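Local coordinates for protein adenylate kinase (Cryptosporidium parvum Iowa II, PDB 3BE4) that probably catalyses phosphoryl transfer between ATP and AMP, and is captured here with a bisubstrate analogue spanning both nucleotide sites, at residues I9-P14 with D178-Q183; S56-E59 with F63-D66; E127-R132 with E171-R176. All coordinates share one frame; numbering follows the deposited sequence.

Interaction 1: I9-P14 with D178-Q183. With AP5 (bis(adenosine)-5'-pentaphosphate), chain C.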
# COMPACT_ATOMS: atom_id res chain seq x y z
N ILE A 9 -6.28 5.10 -5.47
CA ILE A 9 -6.19 4.07 -4.40
C ILE A 9 -5.74 2.77 -5.09
O ILE A 9 -6.24 2.46 -6.16
CB ILE A 9 -7.61 3.83 -3.80
CG1 ILE A 9 -8.12 5.08 -3.01
CG2 ILE A 9 -7.58 2.67 -2.77
CD1 ILE A 9 -9.51 4.90 -2.41
N LEU A 10 -4.78 2.10 -4.49
CA LEU A 10 -4.47 0.71 -4.88
C LEU A 10 -5.11 -0.27 -3.84
O LEU A 10 -4.93 -0.10 -2.61
CB LEU A 10 -2.98 0.53 -4.86
CG LEU A 10 -2.20 1.54 -5.75
CD1 LEU A 10 -0.78 1.08 -5.78
CD2 LEU A 10 -2.78 1.64 -7.11
N ILE A 11 -5.90 -1.28 -4.25
CA ILE A 11 -6.40 -2.23 -3.27
C ILE A 11 -5.85 -3.58 -3.78
O ILE A 11 -5.78 -3.87 -4.98
CB ILE A 11 -7.96 -2.35 -3.45
CG1 ILE A 11 -8.63 -1.08 -2.96
CG2 ILE A 11 -8.51 -3.50 -2.52
CD1 ILE A 11 -10.15 -1.13 -3.32
N GLY A 12 -5.47 -4.41 -2.86
CA GLY A 12 -5.01 -5.72 -3.32
C GLY A 12 -4.58 -6.44 -2.04
O GLY A 12 -4.38 -5.82 -1.01
N ALA A 13 -4.46 -7.74 -2.19
CA ALA A 13 -4.05 -8.60 -1.04
C ALA A 13 -2.78 -8.07 -0.42
O ALA A 13 -1.93 -7.49 -1.14
CB ALA A 13 -3.91 -10.01 -1.51
N PRO A 14 -2.53 -8.30 0.89
CA PRO A 14 -1.26 -8.05 1.49
C PRO A 14 -0.19 -8.79 0.63
O PRO A 14 -0.32 -9.93 0.22
CB PRO A 14 -1.41 -8.64 2.90
CG PRO A 14 -2.59 -9.59 2.74
CD PRO A 14 -3.51 -8.93 1.86
N ASP A 178 -6.57 -13.55 5.75
CA ASP A 178 -7.97 -13.80 6.19
C ASP A 178 -8.72 -12.48 6.34
O ASP A 178 -9.89 -12.29 5.83
CB ASP A 178 -7.91 -14.51 7.52
CG ASP A 178 -9.28 -15.03 7.92
OD1 ASP A 178 -9.92 -15.63 7.06
OD2 ASP A 178 -9.74 -14.77 9.08
N VAL A 179 -8.10 -11.52 7.05
CA VAL A 179 -8.81 -10.21 7.28
C VAL A 179 -8.94 -9.45 5.95
O VAL A 179 -9.93 -8.71 5.72
CB VAL A 179 -8.18 -9.37 8.40
CG1 VAL A 179 -8.07 -10.23 9.73
CG2 VAL A 179 -6.71 -9.04 8.07
N PHE A 180 -7.93 -9.58 5.05
CA PHE A 180 -8.11 -9.01 3.71
C PHE A 180 -9.36 -9.56 2.96
O PHE A 180 -10.18 -8.76 2.53
CB PHE A 180 -6.91 -9.32 2.82
CG PHE A 180 -7.19 -8.98 1.38
CD1 PHE A 180 -7.17 -7.63 0.93
CD2 PHE A 180 -7.44 -9.97 0.45
CE1 PHE A 180 -7.49 -7.30 -0.38
CE2 PHE A 180 -7.64 -9.62 -0.92
CZ PHE A 180 -7.76 -8.30 -1.28
N HIS A 181 -9.59 -10.90 3.00
CA HIS A 181 -10.75 -11.42 2.27
C HIS A 181 -12.06 -11.02 2.97
O HIS A 181 -13.03 -10.72 2.24
CB HIS A 181 -10.55 -12.93 2.17
CG HIS A 181 -9.51 -13.30 1.14
ND1 HIS A 181 -9.65 -12.99 -0.18
CD2 HIS A 181 -8.34 -13.99 1.25
CE1 HIS A 181 -8.62 -13.47 -0.87
NE2 HIS A 181 -7.82 -14.10 -0.02
N LYS A 182 -12.07 -11.00 4.31
CA LYS A 182 -13.29 -10.65 5.05
C LYS A 182 -13.65 -9.16 4.97
O LYS A 182 -14.84 -8.74 4.79
CB LYS A 182 -13.13 -11.07 6.51
CG LYS A 182 -13.25 -12.59 6.65
CD LYS A 182 -12.95 -13.04 8.15
CE LYS A 182 -13.17 -14.59 8.45
NZ LYS A 182 -12.99 -15.53 7.32
N GLN A 183 -12.67 -8.28 5.17
CA GLN A 183 -12.89 -6.84 5.42
C GLN A 183 -12.51 -5.94 4.29
O GLN A 183 -13.14 -4.86 4.13
CB GLN A 183 -12.18 -6.40 6.72
CG GLN A 183 -12.94 -6.97 7.91
CD GLN A 183 -12.38 -6.59 9.23
OE1 GLN A 183 -12.44 -5.44 9.66
NE2 GLN A 183 -11.84 -7.58 9.92
PA AP5 C . 1.44 -2.99 5.03
O1A AP5 C . 2.89 -2.51 5.24
O2A AP5 C . 0.61 -2.32 4.04
O3A AP5 C . 1.45 -4.56 4.75
PB AP5 C . 0.45 -5.49 3.94
O1B AP5 C . -0.89 -4.93 3.92
O2B AP5 C . 0.69 -6.92 4.43
O3B AP5 C . 1.11 -5.31 2.40
PG AP5 C . 2.61 -5.37 1.95
O1G AP5 C . 3.20 -6.62 2.52
O2G AP5 C . 3.20 -4.06 2.26
O3G AP5 C . 2.30 -5.57 0.42
PD AP5 C . 2.57 -4.69 -0.93
O1D AP5 C . 3.12 -3.39 -0.52
O2D AP5 C . 1.33 -4.80 -1.72
O3D AP5 C . 3.65 -5.59 -1.70
PE AP5 C . 5.19 -5.27 -1.96
O1E AP5 C . 5.84 -5.05 -0.69
O2E AP5 C . 5.36 -4.21 -3.04
O5F AP5 C . 0.59 -2.94 6.38
C5F AP5 C . 1.33 -3.41 7.51
C4F AP5 C . 0.20 -3.72 8.58
O4F AP5 C . -0.14 -2.49 9.17
C3F AP5 C . -1.08 -4.32 8.12
O3F AP5 C . -0.99 -5.72 8.00
C2F AP5 C . -1.94 -3.89 9.33
O2F AP5 C . -1.54 -4.63 10.55
C1F AP5 C . -1.53 -2.45 9.54
N9A AP5 C . -2.29 -1.58 8.68
C8A AP5 C . -1.72 -0.88 7.58
N7A AP5 C . -2.65 -0.15 6.98
C5A AP5 C . -3.84 -0.31 7.72
C6A AP5 C . -5.08 0.27 7.58
N6A AP5 C . -5.54 1.03 6.58
N1A AP5 C . -6.03 -0.15 8.55
C2A AP5 C . -5.63 -0.93 9.53
N3A AP5 C . -4.43 -1.51 9.71
C4A AP5 C . -3.46 -1.10 8.77
O5J AP5 C . 5.63 -6.60 -2.66
C5J AP5 C . 5.76 -7.87 -1.84
C4J AP5 C . 6.92 -8.64 -2.52
O4J AP5 C . 6.67 -9.04 -3.88
C3J AP5 C . 8.25 -7.89 -2.42
O3J AP5 C . 9.29 -8.81 -2.18
C2J AP5 C . 8.32 -7.45 -3.85
O2J AP5 C . 9.67 -7.28 -4.27
C1J AP5 C . 7.82 -8.51 -4.73
N9B AP5 C . 7.16 -8.19 -5.96
C8B AP5 C . 6.43 -7.04 -6.25
N7B AP5 C . 5.93 -7.16 -7.49
C5B AP5 C . 6.33 -8.36 -8.01
C6B AP5 C . 5.98 -9.10 -9.18
N6B AP5 C . 5.18 -8.55 -10.09
N1B AP5 C . 6.54 -10.33 -9.35
C2B AP5 C . 7.31 -10.91 -8.33
N3B AP5 C . 7.61 -10.29 -7.15
C4B AP5 C . 7.04 -9.05 -6.93

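Interaction 2: S56-E59 with F63-D66. With AP5 (bis(adenosine)-5'-pentaphosphate), chain C.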
# COMPACT_ATOMS: atom_id res chain seq x y z
N SER A 56 2.35 -4.76 18.37
CA SER A 56 1.89 -6.14 18.43
C SER A 56 0.77 -6.45 17.42
O SER A 56 0.76 -7.54 16.84
CB SER A 56 1.47 -6.45 19.92
OG SER A 56 1.17 -7.82 19.96
N ILE A 57 -0.20 -5.56 17.34
CA ILE A 57 -1.31 -5.74 16.39
C ILE A 57 -0.79 -5.95 14.95
O ILE A 57 -1.13 -6.93 14.31
CB ILE A 57 -2.27 -4.55 16.47
CG1 ILE A 57 -2.99 -4.48 17.86
CG2 ILE A 57 -3.16 -4.62 15.25
CD1 ILE A 57 -3.60 -3.15 18.07
N ILE A 58 0.18 -5.10 14.49
CA ILE A 58 0.76 -5.28 13.15
C ILE A 58 1.49 -6.59 13.03
O ILE A 58 1.28 -7.32 12.07
CB ILE A 58 1.77 -4.06 12.91
CG1 ILE A 58 0.90 -2.85 12.81
CG2 ILE A 58 2.71 -4.36 11.82
CD1 ILE A 58 1.77 -1.54 12.85
N GLU A 59 2.33 -6.96 14.03
CA GLU A 59 3.06 -8.20 13.89
C GLU A 59 2.14 -9.44 14.03
O GLU A 59 2.51 -10.57 13.65
CB GLU A 59 4.24 -8.12 14.93
CG GLU A 59 5.19 -6.86 14.52
CD GLU A 59 6.41 -6.67 15.41
OE1 GLU A 59 6.58 -7.49 16.40
OE2 GLU A 59 7.22 -5.75 15.12
N PHE A 63 -5.70 -5.76 11.84
CA PHE A 63 -5.87 -4.39 11.58
C PHE A 63 -5.71 -3.51 12.80
O PHE A 63 -6.27 -3.81 13.87
CB PHE A 63 -7.23 -4.02 11.01
CG PHE A 63 -7.46 -4.57 9.65
CD1 PHE A 63 -6.42 -5.23 8.87
CD2 PHE A 63 -8.74 -4.41 9.07
CE1 PHE A 63 -6.68 -5.70 7.52
CE2 PHE A 63 -9.03 -4.88 7.77
CZ PHE A 63 -7.98 -5.44 6.92
N VAL A 64 -5.07 -2.33 12.65
CA VAL A 64 -5.11 -1.37 13.67
C VAL A 64 -6.47 -0.70 13.55
O VAL A 64 -7.13 -0.77 12.50
CB VAL A 64 -3.91 -0.39 13.39
CG1 VAL A 64 -3.98 0.88 14.21
CG2 VAL A 64 -2.59 -1.17 13.61
N GLY A 65 -6.88 -0.02 14.61
CA GLY A 65 -8.19 0.70 14.64
C GLY A 65 -8.48 1.68 13.48
O GLY A 65 -7.53 2.41 13.01
N ASP A 66 -9.68 1.70 12.94
CA ASP A 66 -10.06 2.61 11.86
C ASP A 66 -9.71 4.03 12.20
O ASP A 66 -9.20 4.81 11.35
CB ASP A 66 -11.53 2.53 11.62
CG ASP A 66 -11.93 1.23 10.85
OD1 ASP A 66 -11.09 0.54 10.12
OD2 ASP A 66 -13.16 0.81 10.93
PA AP5 C . 1.44 -2.99 5.03
O1A AP5 C . 2.89 -2.51 5.24
O2A AP5 C . 0.61 -2.32 4.04
O3A AP5 C . 1.45 -4.56 4.75
PB AP5 C . 0.45 -5.49 3.94
O1B AP5 C . -0.89 -4.93 3.92
O2B AP5 C . 0.69 -6.92 4.43
O3B AP5 C . 1.11 -5.31 2.40
PG AP5 C . 2.61 -5.37 1.95
O1G AP5 C . 3.20 -6.62 2.52
O2G AP5 C . 3.20 -4.06 2.26
O3G AP5 C . 2.30 -5.57 0.42
PD AP5 C . 2.57 -4.69 -0.93
O1D AP5 C . 3.12 -3.39 -0.52
O2D AP5 C . 1.33 -4.80 -1.72
O3D AP5 C . 3.65 -5.59 -1.70
PE AP5 C . 5.19 -5.27 -1.96
O1E AP5 C . 5.84 -5.05 -0.69
O2E AP5 C . 5.36 -4.21 -3.04
O5F AP5 C . 0.59 -2.94 6.38
C5F AP5 C . 1.33 -3.41 7.51
C4F AP5 C . 0.20 -3.72 8.58
O4F AP5 C . -0.14 -2.49 9.17
C3F AP5 C . -1.08 -4.32 8.12
O3F AP5 C . -0.99 -5.72 8.00
C2F AP5 C . -1.94 -3.89 9.33
O2F AP5 C . -1.54 -4.63 10.55
C1F AP5 C . -1.53 -2.45 9.54
N9A AP5 C . -2.29 -1.58 8.68
C8A AP5 C . -1.72 -0.88 7.58
N7A AP5 C . -2.65 -0.15 6.98
C5A AP5 C . -3.84 -0.31 7.72
C6A AP5 C . -5.08 0.27 7.58
N6A AP5 C . -5.54 1.03 6.58
N1A AP5 C . -6.03 -0.15 8.55
C2A AP5 C . -5.63 -0.93 9.53
N3A AP5 C . -4.43 -1.51 9.71
C4A AP5 C . -3.46 -1.10 8.77
O5J AP5 C . 5.63 -6.60 -2.66
C5J AP5 C . 5.76 -7.87 -1.84
C4J AP5 C . 6.92 -8.64 -2.52
O4J AP5 C . 6.67 -9.04 -3.88
C3J AP5 C . 8.25 -7.89 -2.42
O3J AP5 C . 9.29 -8.81 -2.18
C2J AP5 C . 8.32 -7.45 -3.85
O2J AP5 C . 9.67 -7.28 -4.27
C1J AP5 C . 7.82 -8.51 -4.73
N9B AP5 C . 7.16 -8.19 -5.96
C8B AP5 C . 6.43 -7.04 -6.25
N7B AP5 C . 5.93 -7.16 -7.49
C5B AP5 C . 6.33 -8.36 -8.01
C6B AP5 C . 5.98 -9.10 -9.18
N6B AP5 C . 5.18 -8.55 -10.09
N1B AP5 C . 6.54 -10.33 -9.35
C2B AP5 C . 7.31 -10.91 -8.33
N3B AP5 C . 7.61 -10.29 -7.15
C4B AP5 C . 7.04 -9.05 -6.93

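Interaction 3: E127-R132 with E171-R176. With AP5 (bis(adenosine)-5'-pentaphosphate), chain C.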
# COMPACT_ATOMS: atom_id res chain seq x y z
N GLU A 127 4.47 -16.76 -1.86
CA GLU A 127 5.78 -16.86 -2.49
C GLU A 127 6.26 -15.39 -2.56
O GLU A 127 7.52 -15.13 -2.43
CB GLU A 127 5.50 -17.34 -3.93
CG GLU A 127 6.80 -17.26 -4.77
CD GLU A 127 7.95 -18.14 -4.32
OE1 GLU A 127 7.70 -19.03 -3.41
OE2 GLU A 127 8.96 -18.04 -5.11
N ARG A 128 5.38 -14.44 -2.81
CA ARG A 128 5.90 -13.02 -2.85
C ARG A 128 6.47 -12.60 -1.49
O ARG A 128 7.58 -12.02 -1.40
CB ARG A 128 4.79 -11.99 -3.18
CG ARG A 128 4.05 -12.25 -4.52
CD ARG A 128 5.08 -11.97 -5.65
NE ARG A 128 4.54 -12.24 -7.00
CZ ARG A 128 3.79 -11.36 -7.74
NH1 ARG A 128 3.50 -10.14 -7.31
NH2 ARG A 128 3.41 -11.79 -8.98
N ILE A 129 5.80 -12.92 -0.40
CA ILE A 129 6.22 -12.46 0.96
C ILE A 129 7.48 -13.24 1.36
O ILE A 129 8.40 -12.69 1.93
CB ILE A 129 4.99 -12.69 1.96
CG1 ILE A 129 3.94 -11.66 1.68
CG2 ILE A 129 5.64 -12.55 3.30
CD1 ILE A 129 2.66 -11.86 2.52
N SER A 130 7.53 -14.52 1.00
CA SER A 130 8.63 -15.35 1.49
C SER A 130 10.00 -14.86 0.97
O SER A 130 10.99 -14.99 1.70
CB SER A 130 8.39 -16.81 1.17
OG SER A 130 8.61 -16.97 -0.13
N GLY A 131 10.04 -14.22 -0.17
CA GLY A 131 11.31 -13.69 -0.71
C GLY A 131 11.56 -12.23 -0.38
O GLY A 131 12.59 -11.73 -0.85
N ARG A 132 10.71 -11.58 0.36
CA ARG A 132 10.79 -10.13 0.50
C ARG A 132 11.86 -9.70 1.42
O ARG A 132 12.17 -10.33 2.44
CB ARG A 132 9.42 -9.66 1.07
CG ARG A 132 9.33 -8.15 0.97
CD ARG A 132 8.73 -7.46 2.04
NE ARG A 132 7.60 -7.97 2.79
CZ ARG A 132 6.40 -7.53 2.60
NH1 ARG A 132 6.13 -6.63 1.63
NH2 ARG A 132 5.43 -7.99 3.45
N GLU A 171 2.13 -17.28 10.81
CA GLU A 171 0.77 -17.08 11.36
C GLU A 171 0.21 -15.71 11.00
O GLU A 171 -0.97 -15.56 10.61
CB GLU A 171 0.77 -17.19 12.87
CG GLU A 171 -0.62 -17.17 13.49
CD GLU A 171 -1.67 -18.08 12.76
OE1 GLU A 171 -1.54 -19.37 12.70
OE2 GLU A 171 -2.60 -17.46 12.18
N ALA A 172 1.06 -14.65 11.09
CA ALA A 172 0.55 -13.32 10.65
C ALA A 172 0.18 -13.25 9.15
O ALA A 172 -0.71 -12.49 8.76
CB ALA A 172 1.70 -12.24 10.91
N VAL A 173 0.94 -13.96 8.31
CA VAL A 173 0.54 -13.99 6.84
C VAL A 173 -0.83 -14.55 6.69
O VAL A 173 -1.64 -14.02 5.96
CB VAL A 173 1.54 -14.73 5.98
CG1 VAL A 173 1.05 -14.97 4.61
CG2 VAL A 173 2.88 -13.93 5.98
N LYS A 174 -1.09 -15.62 7.45
CA LYS A 174 -2.49 -16.19 7.44
C LYS A 174 -3.53 -15.21 7.92
O LYS A 174 -4.56 -15.07 7.25
CB LYS A 174 -2.47 -17.46 8.33
CG LYS A 174 -3.79 -18.31 8.17
CD LYS A 174 -3.76 -19.51 9.15
CE LYS A 174 -5.03 -20.35 9.05
NZ LYS A 174 -4.96 -21.43 10.16
N VAL A 175 -3.28 -14.53 9.01
CA VAL A 175 -4.18 -13.42 9.51
C VAL A 175 -4.39 -12.36 8.46
O VAL A 175 -5.51 -12.03 8.13
CB VAL A 175 -3.74 -12.89 10.82
CG1 VAL A 175 -4.70 -11.85 11.30
CG2 VAL A 175 -3.72 -14.07 11.79
N ARG A 176 -3.26 -11.86 7.88
CA ARG A 176 -3.34 -10.82 6.92
C ARG A 176 -4.23 -11.17 5.74
O ARG A 176 -5.07 -10.35 5.29
CB ARG A 176 -1.91 -10.40 6.36
CG ARG A 176 -1.15 -9.56 7.40
CD ARG A 176 0.35 -9.82 7.38
NE ARG A 176 0.89 -9.12 6.18
CZ ARG A 176 2.15 -9.35 5.78
NH1 ARG A 176 2.95 -10.27 6.37
NH2 ARG A 176 2.62 -8.72 4.65
PA AP5 C . 1.44 -2.99 5.03
O1A AP5 C . 2.89 -2.51 5.24
O2A AP5 C . 0.61 -2.32 4.04
O3A AP5 C . 1.45 -4.56 4.75
PB AP5 C . 0.45 -5.49 3.94
O1B AP5 C . -0.89 -4.93 3.92
O2B AP5 C . 0.69 -6.92 4.43
O3B AP5 C . 1.11 -5.31 2.40
PG AP5 C . 2.61 -5.37 1.95
O1G AP5 C . 3.20 -6.62 2.52
O2G AP5 C . 3.20 -4.06 2.26
O3G AP5 C . 2.30 -5.57 0.42
PD AP5 C . 2.57 -4.69 -0.93
O1D AP5 C . 3.12 -3.39 -0.52
O2D AP5 C . 1.33 -4.80 -1.72
O3D AP5 C . 3.65 -5.59 -1.70
PE AP5 C . 5.19 -5.27 -1.96
O1E AP5 C . 5.84 -5.05 -0.69
O2E AP5 C . 5.36 -4.21 -3.04
O5F AP5 C . 0.59 -2.94 6.38
C5F AP5 C . 1.33 -3.41 7.51
C4F AP5 C . 0.20 -3.72 8.58
O4F AP5 C . -0.14 -2.49 9.17
C3F AP5 C . -1.08 -4.32 8.12
O3F AP5 C . -0.99 -5.72 8.00
C2F AP5 C . -1.94 -3.89 9.33
O2F AP5 C . -1.54 -4.63 10.55
C1F AP5 C . -1.53 -2.45 9.54
N9A AP5 C . -2.29 -1.58 8.68
C8A AP5 C . -1.72 -0.88 7.58
N7A AP5 C . -2.65 -0.15 6.98
C5A AP5 C . -3.84 -0.31 7.72
C6A AP5 C . -5.08 0.27 7.58
N6A AP5 C . -5.54 1.03 6.58
N1A AP5 C . -6.03 -0.15 8.55
C2A AP5 C . -5.63 -0.93 9.53
N3A AP5 C . -4.43 -1.51 9.71
C4A AP5 C . -3.46 -1.10 8.77
O5J AP5 C . 5.63 -6.60 -2.66
C5J AP5 C . 5.76 -7.87 -1.84
C4J AP5 C . 6.92 -8.64 -2.52
O4J AP5 C . 6.67 -9.04 -3.88
C3J AP5 C . 8.25 -7.89 -2.42
O3J AP5 C . 9.29 -8.81 -2.18
C2J AP5 C . 8.32 -7.45 -3.85
O2J AP5 C . 9.67 -7.28 -4.27
C1J AP5 C . 7.82 -8.51 -4.73
N9B AP5 C . 7.16 -8.19 -5.96
C8B AP5 C . 6.43 -7.04 -6.25
N7B AP5 C . 5.93 -7.16 -7.49
C5B AP5 C . 6.33 -8.36 -8.01
C6B AP5 C . 5.98 -9.10 -9.18
N6B AP5 C . 5.18 -8.55 -10.09
N1B AP5 C . 6.54 -10.33 -9.35
C2B AP5 C . 7.31 -10.91 -8.33
N3B AP5 C . 7.61 -10.29 -7.15
C4B AP5 C . 7.04 -9.05 -6.93

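Interaction 1: I9-P14 with D178-Q183
The CA atoms nearest each other across the contact are those of Ala13 and Phe180, 6.3 Å apart, where the chain passes from strand 7-12 into the loop at Ala13 and Pro14 and runs by a helical segment, 178-183, that widens into a pi-type turn. The contact illustrates how one aromatic ring can back a phosphate-binding loop. Phe180 supplies about half of the surface buried, and nearly all of the helix's share. The loop lies on its ring backbone first: Ala13 CA stands almost exactly above the ring centre, 3.6 Å from the centroid and only 6° off the normal, a CH-pi contact of textbook geometry. The methyl of Ala13 reaches over the same ring, CB lying 3.8 Å from Phe180 CE2, while Ala13 N approaches Phe180 CZ at 3.5 Å. Gly12 C comes equally close to the ring, 3.5 Å from Phe180 CE1, but obliquely. With CG of Phe180 anti to its own backbone N (chi1 169°), the ring is carried out from the helix and underneath the loop. Pro14 comes in at the root of the aromatic side chain, its CD 3.6 Å from Phe180 CB. At the rim of the ring, near its plane, the CG2 methyl of Ile11 makes a looser contact with CE1. Gly12, Ala13 and Pro14 begin the P-loop, and Pro14 CB comes within 3.1 Å of O2B of the bound pentaphosphate. Ser16 OG hydrogen-bonds to the carbonyl of Ala13, and Lys18 makes weak hydrogen bonds to those of Gly12 and Ala13. The chemistry across the interface itself is apolar, without polar bonds between the segments: carbon and backbone surfaces pressed on an aromatic face support the loop from the helix side, which probably helps hold the loop's shape.

Interaction 2: S56-E59 with F63-D66
The adenosine pocket on the AMP side of the enzyme is lined here by Ile58 of the helix and by Phe63 and Val64 of the turn that follows, with Ile57 packed behind Val64, a compact example of a helix and its own trailing loop lining one side of a bound nucleoside. Val64 contributes in two ways. Its backbone N donates a hydrogen bond to adenine N3A of the inhibitor (3.1 Å, 153° at the hydrogen), while its CG2 methyl packs against both isoleucines, 3.9 Å from Ile57 CG2 and 4.0 Å from Ile58 CG1. Ile57 CG2, anti to the backbone N, also reaches the carbonyl of Phe63, 3.5 Å from its O. Ile58 borders the ribose, its CA 3.5 Å and its CG1 3.8 Å from O2F. The side chain of Phe63 leaves the backbone on a bond that points away from the helix; its CB touches adenine C2A at 3.8 Å, and the ring approaches that same atom obliquely. Around this pocket, helix 36-45 closes over Ile58 and Val64 through Leu40, the ring of Phe63 leans on helix 170-184, and Gly65, at the N-cap position, starts helix 66-78.

Interaction 3: E127-R132 with E171-R176
Arg132 and Arg176 approach from opposite directions and meet edge to edge, their guanidinium planes only 10° apart and their NH2 atoms separated by 3.1 Å. Neither donates to the other; the negative charge of the pentaphosphate running past them probably allows them to lie so close. Arg132 forks onto one oxygen, with NH2 2.8 Å and NH1 3.1 Å from O1G, whereas Arg176 uses NE and NH2 on O2B, the NH2 bond being 2.6 Å long. In each case the phosphate lies at the edge of the guanidinium, close to its plane, and the two donors of each group share their one oxygen through bent bonds. The side chain of Arg176 is bent at chi2 (146°) and chi3 (76°), which swings its head from the helix toward the phosphates. Ile129 lies over one face of this head, its CD1 3.8 Å from Arg176 NH2, and the same methyl meets Val173 CG2 tip to tip at 4.0 Å. A hydrophobic tip therefore joins the two helices and covers one flat side of the arginine, which probably restricts its rotation. Asp168 is the second shell for the pair, with one carboxylate oxygen bridged to Arg176 NH1 and the other to Arg132 NE; this countercharge would be expected to help orient both groups. Farther along, the Arg128 guanidinium lies flat over the second adenine, N1B sitting 3.3 Å above its plane. Arginines gathered round the phosphates beside the lid region are consistent with the phosphoryl-transfer site of the adenylate kinase family.

In the fold
Starting from the N terminus, the central strand 7-12 leads into segment 9-14, which opens the longest loop of the three. Within it, interaction 2 closes a very short one, folding the end of helix 52-60 onto the turn before helix 66-78. Interaction 3 then opens at helix 122-130, spans the lid and closes on helix 170-184; interactions 2 and 3 follow in series, touching through Glu59 O and Ala172 CB. About two turns farther along that helix, 178-183 meets strand 7-12 and the loop beyond it and closes interaction 1, enclosing both others. Helix 170-184 thus ties the parallel sheet, the AMP-side pocket, reached by Val179 and Gln183 at Phe63, and the lid base around one ligand.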